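PDB 5K3H: acyl-coenzyme A oxidase from Caenorhabditis elegans, which catalyses the first step of peroxisomal beta-oxidation, using FAD and molecular oxygen to desaturate fatty acyl-CoAs to (2E)-enoyl-CoAs with release of hydrogen peroxide. Local coordinates for residues T314-S317 and A318-R321; Q338-Q341 and H342-F345; T395-T398 and G399-I402; Y601-L604 and Q605-R608. One frame throughout, in Å; residues are numbered along the deposited sequence.

Contact 1: residues T314-S317 and A318-R321; sequences TRYS and AVRR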
# COMPACT_ATOMS: atom_id res chain seq x y z
N THR B 314 15.16 6.19 6.52
CA THR B 314 15.89 7.32 7.07
C THR B 314 17.40 7.15 6.89
O THR B 314 18.11 8.12 6.58
CB THR B 314 15.54 7.51 8.56
OG1 THR B 314 14.10 7.53 8.72
CG2 THR B 314 16.14 8.81 9.10
N ARG B 315 17.92 5.93 7.04
CA ARG B 315 19.32 5.68 6.68
C ARG B 315 19.59 6.02 5.21
O ARG B 315 20.55 6.73 4.90
CB ARG B 315 19.68 4.22 6.99
CG ARG B 315 19.90 3.96 8.47
CD ARG B 315 19.93 2.48 8.76
NE ARG B 315 20.23 2.24 10.17
CZ ARG B 315 20.37 1.03 10.71
NH1 ARG B 315 20.23 -0.06 9.97
NH2 ARG B 315 20.65 0.93 11.99
N TYR B 316 18.75 5.51 4.30
CA TYR B 316 18.90 5.80 2.88
C TYR B 316 18.80 7.30 2.60
O TYR B 316 19.54 7.82 1.76
CB TYR B 316 17.86 5.03 2.07
CG TYR B 316 17.93 5.29 0.58
CD1 TYR B 316 18.98 4.80 -0.18
CD2 TYR B 316 16.96 6.04 -0.05
CE1 TYR B 316 19.06 5.07 -1.55
CE2 TYR B 316 17.03 6.30 -1.40
CZ TYR B 316 18.07 5.82 -2.15
OH TYR B 316 18.12 6.08 -3.50
N SER B 317 17.92 8.02 3.31
CA SER B 317 17.83 9.46 3.11
C SER B 317 19.10 10.17 3.55
O SER B 317 19.42 11.25 3.02
CB SER B 317 16.65 10.05 3.90
OG SER B 317 15.39 9.59 3.43
N ALA B 318 19.87 9.57 4.46
CA ALA B 318 21.13 10.17 4.89
C ALA B 318 22.25 9.92 3.86
O ALA B 318 23.13 10.77 3.69
CB ALA B 318 21.55 9.63 6.26
N VAL B 319 22.20 8.80 3.14
CA VAL B 319 23.25 8.49 2.18
C VAL B 319 22.91 8.93 0.75
O VAL B 319 23.82 9.11 -0.07
CB VAL B 319 23.57 6.98 2.24
CG1 VAL B 319 23.64 6.52 3.67
CG2 VAL B 319 22.56 6.15 1.47
N ARG B 320 21.62 9.13 0.44
CA ARG B 320 21.17 9.55 -0.89
C ARG B 320 21.26 11.06 -1.04
O ARG B 320 20.59 11.80 -0.32
CB ARG B 320 19.74 9.07 -1.10
CG ARG B 320 19.09 9.50 -2.41
CD ARG B 320 19.92 9.04 -3.58
NE ARG B 320 19.15 9.12 -4.81
CZ ARG B 320 19.37 8.39 -5.90
NH1 ARG B 320 20.37 7.50 -5.94
NH2 ARG B 320 18.57 8.55 -6.95
N ARG B 321 22.07 11.54 -1.99
CA ARG B 321 22.18 12.96 -2.31
C ARG B 321 21.48 13.22 -3.64
O ARG B 321 21.75 12.53 -4.63
CB ARG B 321 23.65 13.38 -2.37
CG ARG B 321 24.27 13.55 -0.97
CD ARG B 321 25.75 13.80 -1.00
NE ARG B 321 26.33 13.92 0.34
CZ ARG B 321 26.39 15.08 1.00
NH1 ARG B 321 25.90 16.18 0.44
NH2 ARG B 321 26.95 15.15 2.21

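Contact 2: residues Q338-Q341 and H342-F345; sequences QTQQ and HRLF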
# COMPACT_ATOMS: atom_id res chain seq x y z
N GLN B 338 12.51 19.55 3.82
CA GLN B 338 11.38 19.56 4.74
C GLN B 338 10.35 18.53 4.32
O GLN B 338 9.72 17.86 5.15
CB GLN B 338 10.75 20.94 4.77
CG GLN B 338 9.64 21.07 5.82
CD GLN B 338 8.90 22.37 5.71
OE1 GLN B 338 8.18 22.61 4.74
NE2 GLN B 338 9.09 23.24 6.69
N THR B 339 10.19 18.38 3.02
CA THR B 339 9.25 17.45 2.43
C THR B 339 9.58 16.01 2.80
O THR B 339 8.67 15.21 3.06
CB THR B 339 9.27 17.72 0.92
OG1 THR B 339 8.10 18.46 0.53
CG2 THR B 339 9.53 16.48 0.10
N GLN B 340 10.87 15.66 2.86
CA GLN B 340 11.28 14.31 3.26
C GLN B 340 11.14 14.11 4.77
O GLN B 340 10.65 13.06 5.23
CB GLN B 340 12.74 14.06 2.87
CG GLN B 340 13.21 12.62 2.97
CD GLN B 340 12.89 11.80 1.73
OE1 GLN B 340 11.97 12.12 0.96
NE2 GLN B 340 13.67 10.75 1.51
N GLN B 341 11.55 15.11 5.55
CA GLN B 341 11.39 15.03 6.99
C GLN B 341 9.92 14.89 7.37
O GLN B 341 9.57 14.10 8.26
CB GLN B 341 12.00 16.27 7.63
CG GLN B 341 13.49 16.44 7.31
CD GLN B 341 14.12 17.65 7.99
OE1 GLN B 341 13.46 18.37 8.75
NE2 GLN B 341 15.41 17.86 7.75
N HIS B 342 9.04 15.63 6.68
CA HIS B 342 7.62 15.59 6.98
C HIS B 342 7.03 14.21 6.73
O HIS B 342 6.04 13.82 7.38
CB HIS B 342 6.89 16.66 6.16
CG HIS B 342 5.42 16.78 6.47
ND1 HIS B 342 4.44 16.38 5.58
CD2 HIS B 342 4.77 17.26 7.55
CE1 HIS B 342 3.25 16.61 6.11
NE2 HIS B 342 3.42 17.14 7.30
N ARG B 343 7.58 13.45 5.79
CA ARG B 343 7.02 12.15 5.48
C ARG B 343 7.71 11.01 6.24
O ARG B 343 7.30 9.85 6.08
CB ARG B 343 7.08 11.90 3.96
CG ARG B 343 8.41 11.36 3.47
CD ARG B 343 8.57 11.53 1.98
NE ARG B 343 7.41 11.04 1.26
CZ ARG B 343 7.32 10.96 -0.06
NH1 ARG B 343 8.36 11.33 -0.82
NH2 ARG B 343 6.20 10.51 -0.63
N LEU B 344 8.71 11.31 7.07
CA LEU B 344 9.39 10.31 7.88
C LEU B 344 9.24 10.55 9.37
O LEU B 344 8.84 9.63 10.10
CB LEU B 344 10.90 10.28 7.52
CG LEU B 344 11.44 9.81 6.16
CD1 LEU B 344 12.91 10.06 6.13
CD2 LEU B 344 11.16 8.32 5.86
N PHE B 345 9.58 11.75 9.87
CA PHE B 345 9.74 11.97 11.30
C PHE B 345 8.43 11.82 12.07
O PHE B 345 8.45 11.33 13.21
CB PHE B 345 10.36 13.33 11.62
CG PHE B 345 11.74 13.54 11.05
CD1 PHE B 345 12.47 12.48 10.52
CD2 PHE B 345 12.27 14.83 10.95
CE1 PHE B 345 13.72 12.69 9.96
CE2 PHE B 345 13.50 15.05 10.40
CZ PHE B 345 14.24 13.98 9.90
O HOH W 1 5.49 15.53 2.90

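Contact 3: residues T395-T398 and G399-I402; sequences THQT and GEGI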
# COMPACT_ATOMS: atom_id res chain seq x y z
N THR B 395 -2.90 -0.61 13.08
CA THR B 395 -2.59 -1.30 11.83
C THR B 395 -2.70 -0.38 10.63
O THR B 395 -1.88 -0.43 9.71
CB THR B 395 -3.49 -2.51 11.67
OG1 THR B 395 -3.26 -3.40 12.77
CG2 THR B 395 -3.22 -3.22 10.33
N HIS B 396 -3.73 0.47 10.61
CA HIS B 396 -3.91 1.41 9.52
C HIS B 396 -2.81 2.46 9.51
O HIS B 396 -2.20 2.71 8.47
CB HIS B 396 -5.28 2.07 9.61
CG HIS B 396 -5.45 3.24 8.67
ND1 HIS B 396 -5.78 3.08 7.34
CD2 HIS B 396 -5.32 4.57 8.88
CE1 HIS B 396 -5.84 4.27 6.77
NE2 HIS B 396 -5.56 5.19 7.68
N GLN B 397 -2.52 3.05 10.68
CA GLN B 397 -1.48 4.07 10.76
C GLN B 397 -0.08 3.50 10.55
O GLN B 397 0.80 4.21 10.03
CB GLN B 397 -1.53 4.77 12.12
CG GLN B 397 -2.73 5.66 12.24
CD GLN B 397 -2.65 6.57 13.41
OE1 GLN B 397 -1.71 6.52 14.19
NE2 GLN B 397 -3.69 7.36 13.59
N THR B 398 0.14 2.25 10.94
CA THR B 398 1.41 1.59 10.62
C THR B 398 1.56 1.45 9.11
O THR B 398 2.60 1.79 8.55
CB THR B 398 1.51 0.22 11.29
OG1 THR B 398 1.52 0.38 12.70
CG2 THR B 398 2.78 -0.46 10.88
N GLY B 399 0.50 0.97 8.43
CA GLY B 399 0.53 0.83 6.98
C GLY B 399 0.73 2.15 6.24
O GLY B 399 1.49 2.22 5.27
N GLU B 400 0.05 3.21 6.69
CA GLU B 400 0.28 4.55 6.14
C GLU B 400 1.75 4.95 6.24
O GLU B 400 2.35 5.41 5.27
CB GLU B 400 -0.62 5.54 6.88
CG GLU B 400 -0.35 7.02 6.58
CD GLU B 400 -1.10 8.00 7.53
OE1 GLU B 400 -2.06 7.57 8.27
OE2 GLU B 400 -0.73 9.21 7.52
N GLY B 401 2.37 4.74 7.41
CA GLY B 401 3.76 5.16 7.58
C GLY B 401 4.75 4.34 6.79
O GLY B 401 5.67 4.88 6.17
N ILE B 402 4.55 3.02 6.74
CA ILE B 402 5.44 2.16 5.96
C ILE B 402 5.39 2.55 4.49
O ILE B 402 6.41 2.54 3.79
CB ILE B 402 5.06 0.68 6.16
CG1 ILE B 402 5.26 0.23 7.60
CG2 ILE B 402 5.91 -0.20 5.25
CD1 ILE B 402 4.66 -1.09 7.87

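Contact 4: residues Y601-L604 and Q605-R608; sequences YFYL and QKIR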
# COMPACT_ATOMS: atom_id res chain seq x y z
N TYR B 601 6.63 22.34 11.79
CA TYR B 601 7.85 22.57 11.03
C TYR B 601 9.06 22.79 11.95
O TYR B 601 10.17 22.35 11.61
CB TYR B 601 7.63 23.74 10.08
CG TYR B 601 6.47 23.45 9.16
CD1 TYR B 601 6.36 22.22 8.54
CD2 TYR B 601 5.47 24.39 8.92
CE1 TYR B 601 5.29 21.91 7.71
CE2 TYR B 601 4.40 24.10 8.09
CZ TYR B 601 4.32 22.85 7.49
OH TYR B 601 3.29 22.53 6.66
N PHE B 602 8.86 23.42 13.12
CA PHE B 602 9.96 23.58 14.06
C PHE B 602 10.47 22.24 14.58
O PHE B 602 11.68 21.99 14.59
CB PHE B 602 9.55 24.48 15.23
CG PHE B 602 10.62 24.60 16.30
CD1 PHE B 602 11.67 25.52 16.15
CD2 PHE B 602 10.61 23.78 17.42
CE1 PHE B 602 12.65 25.64 17.12
CE2 PHE B 602 11.60 23.87 18.39
CZ PHE B 602 12.62 24.81 18.25
N TYR B 603 9.57 21.35 15.02
CA TYR B 603 10.05 20.10 15.61
C TYR B 603 10.58 19.12 14.57
O TYR B 603 11.42 18.29 14.92
CB TYR B 603 8.96 19.44 16.47
CG TYR B 603 8.86 20.05 17.86
CD1 TYR B 603 9.76 19.73 18.85
CD2 TYR B 603 7.86 20.99 18.16
CE1 TYR B 603 9.66 20.29 20.12
CE2 TYR B 603 7.76 21.58 19.41
CZ TYR B 603 8.66 21.22 20.39
OH TYR B 603 8.56 21.79 21.66
N LEU B 604 10.19 19.24 13.30
CA LEU B 604 10.89 18.49 12.27
C LEU B 604 12.40 18.78 12.33
O LEU B 604 13.22 17.86 12.47
CB LEU B 604 10.34 18.86 10.89
CG LEU B 604 8.93 18.37 10.55
CD1 LEU B 604 8.49 18.86 9.14
CD2 LEU B 604 8.81 16.83 10.72
N GLN B 605 12.76 20.06 12.29
CA GLN B 605 14.16 20.47 12.38
C GLN B 605 14.80 20.04 13.70
O GLN B 605 15.98 19.67 13.75
CB GLN B 605 14.21 22.00 12.20
CG GLN B 605 15.43 22.74 12.81
CD GLN B 605 15.21 23.11 14.30
OE1 GLN B 605 14.08 23.37 14.73
NE2 GLN B 605 16.32 23.14 15.08
N LYS B 606 14.02 20.09 14.79
CA LYS B 606 14.54 19.71 16.10
C LYS B 606 14.82 18.22 16.17
O LYS B 606 15.79 17.78 16.82
CB LYS B 606 13.55 20.15 17.19
CG LYS B 606 14.09 20.02 18.60
CD LYS B 606 14.81 21.31 18.97
CE LYS B 606 15.76 21.13 20.12
NZ LYS B 606 15.22 20.18 21.11
N ILE B 607 13.98 17.41 15.51
CA ILE B 607 14.13 15.96 15.56
C ILE B 607 15.31 15.51 14.70
O ILE B 607 16.01 14.54 15.04
CB ILE B 607 12.81 15.31 15.09
CG1 ILE B 607 11.69 15.51 16.13
CG2 ILE B 607 13.01 13.83 14.79
CD1 ILE B 607 11.95 14.84 17.43
N ARG B 608 15.61 16.25 13.62
CA ARG B 608 16.55 15.77 12.60
C ARG B 608 17.88 15.26 13.16
O ARG B 608 18.22 14.09 12.88
CB ARG B 608 16.76 16.88 11.56
CG ARG B 608 17.56 16.48 10.33
CD ARG B 608 19.02 16.77 10.54
NE ARG B 608 19.89 16.38 9.43
CZ ARG B 608 20.09 17.15 8.35
NH1 ARG B 608 19.45 18.30 8.21
NH2 ARG B 608 20.94 16.76 7.39

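Contact 1: residues T314-S317 and A318-R321
Tyr316 and Arg320 lie side by side where helix 300-319 runs out, an i to i+4 pair at the C-terminal end of a helix in the C-alpha1 region of the acyl-CoA oxidase fold. CB of Arg320 sits over one face of the Tyr316 ring, 3.9 Å from the ring centroid and 16° off its normal, a CH-pi contact. Beyond CB the arginine bends at chi2 and follows the ring outward, a course that puts CD 3.5 Å from Tyr316 OH and lays that hydroxyl oxygen over one face of the guanidinium group. The two planes are 33° apart. Tyr316 OH makes its hydrogen bond to His412, while NH1 of Arg320 reaches Tyr637 and the main-chain oxygen of Met154 of the second subunit. Arg320 is a residue of the FAD site, which is shared between the two subunits, and the tyrosine therefore packs beside the stem of a cofactor-binding side chain. On the flank, Val319 CG2 meets Tyr316 CD1 at 4.2 Å, the two side chains crossing at about a right angle. The backbone supplies the next layer. Arg315 O accepts from both Ala318 N and Val319 N, the former standing above its carbonyl plane. Although Arg320 has already left helical geometry, its N still donates to Tyr316 O at 2.8 Å, with a C=O...N angle of 165°.

Contact 2: residues Q338-Q341 and H342-F345
Gln341 O takes two backbone hydrogen bonds: one from Phe345 N at 2.8 Å, in the carbonyl plane, the other from Leu344 N at 3.2 Å, standing well above that plane. Gln341 and Phe345 also meet through their side chains. CB and CG of Gln341 each lie 3.4 Å from Phe345 CE2, and CA stands over the centre of the ring face, so the glutamine stem lies across the phenyl ring. Its amide plane is 29° from the ring, and NE2 at the far end bonds to Leu335 O. These are the first two turns of helix 338-367, where Gln340, Gln341, His342 and Arg343 all belong to the FAD site shared between subunits. Gln340 bends at chi2 (85°), which brings OE1 to 3.6 Å from Arg343 CD, near the plane of the guanidinium group; the amide is turned 71° against that group. Gln340 NE2 donates to Ala408 O and Ser317 OG, while Leu344 CD1 touches Gln340 CG at 4.1 Å. On the side of His342, water 1 lies in the imidazole plane, 3.0 Å from ND1, and donates to Thr339 O, bridging ring to backbone one turn back. The amide nitrogens of Gln340 and Gln341 are thus both bonded outside this helix, and the water bridge probably limits rotation of the imidazole, which by similarity also contributes to the ATP site.

Contact 3: residues T395-T398 and G399-I402
Thr398 and Ile402 run side by side and point the same way, so the methyl CG2 of the threonine meets the terminal CD1 of the isoleucine at 3.6 Å. The first torsion of Thr398 (chi1 -64°) sets CG2 anti to the backbone N, on the side of the following turn, and directs OG1 back to Val394 O, its hydrogen-bond partner. Ile402 also leans on the main chain: its CG1 is 3.2 Å from Thr398 O, the carbonyl that accepts the hydrogen bond from Ile402 N at 2.9 Å. Both residues lie in the second half of helix 382-408, which packs among the helices of the C-alpha1 region; Thr398 rests on helix 300-319 and on Phe354 of helix 338-367, and Ile402 reaches helix 420-428. Gly399 N and Gly401 N continue the regular i to i+4 ladder, bonding to Thr395 O and Gln397 O. A second pair, His396 and Glu400, is looser. The imidazole NE2 stays 4.3 Å from Glu400 OE1, approached obliquely, while this carboxylate oxygen forms a salt bridge with Arg350. His396 belongs to the ATP site shared between the subunits, and Glu400 N donates to His396 O at 2.9 Å, as in any regular turn of helix.

Contact 4: residues Y601-L604 and Q605-R608
Gln605 approaches Phe602 from over one face of the ring, its bent side chain (chi2 -86°) folding the amide end back over that face toward the preceding turn, with CB 3.5 Å from Phe602 O. Lys606 comes next and runs alongside two aromatic rings. Its CD lies 4.1 Å from Phe602 CE2 and its CB 4.2 Å from Tyr603 CD1, both approaches oblique, while the ammonium group goes on to a salt bridge with Asp565. Lys606 N bonds to Phe602 O at 3.0 Å, in the carbonyl plane. These turns belong to helix 590-616 in the C-terminal part of the oxidase, an amphipathic stretch with Phe602 and Gln605 exposed and Leu604 and Ile607 buried. Ile607 faces inward, against Leu566 and Leu569 of helix 557-577. With CG1 anti to the carbonyl carbon (chi1 -70°), the isoleucine packs that methylene 3.0 Å from Tyr603 O, the oxygen that also accepts the hydrogen bond of Ile607 N, at 2.8 Å. Arg608 finishes the segment: its CB stands 3.8 Å from Leu604 O, which accepts a weak hydrogen bond from Arg608 N. From there the guanidinium swings away from the turn, and NH1 forms a salt bridge with Glu336 and NE one with Glu19.

Along the chain the four contacts come in numerical order, each on a different helix: 300-319, with contact 1 running just past its end, then 338-367, 382-408 and 590-616. The first three share the C-alpha1 domain; contact 4 belongs to the C-terminal part of the oxidase. Contact 2 touches both contact 1, centres about 12 Å apart, and contact 4, about 9 Å, through Ser317 with Gln340 and through Leu604 with Phe345. Contact 3 lies nearer the centre of the chain, its nearest atoms about 5 Å from contact 2. Contacts 1 and 2 hold residues of the FAD site built jointly by the two chains of the dimer and both touch the second subunit, which contact 4 meets through Tyr601.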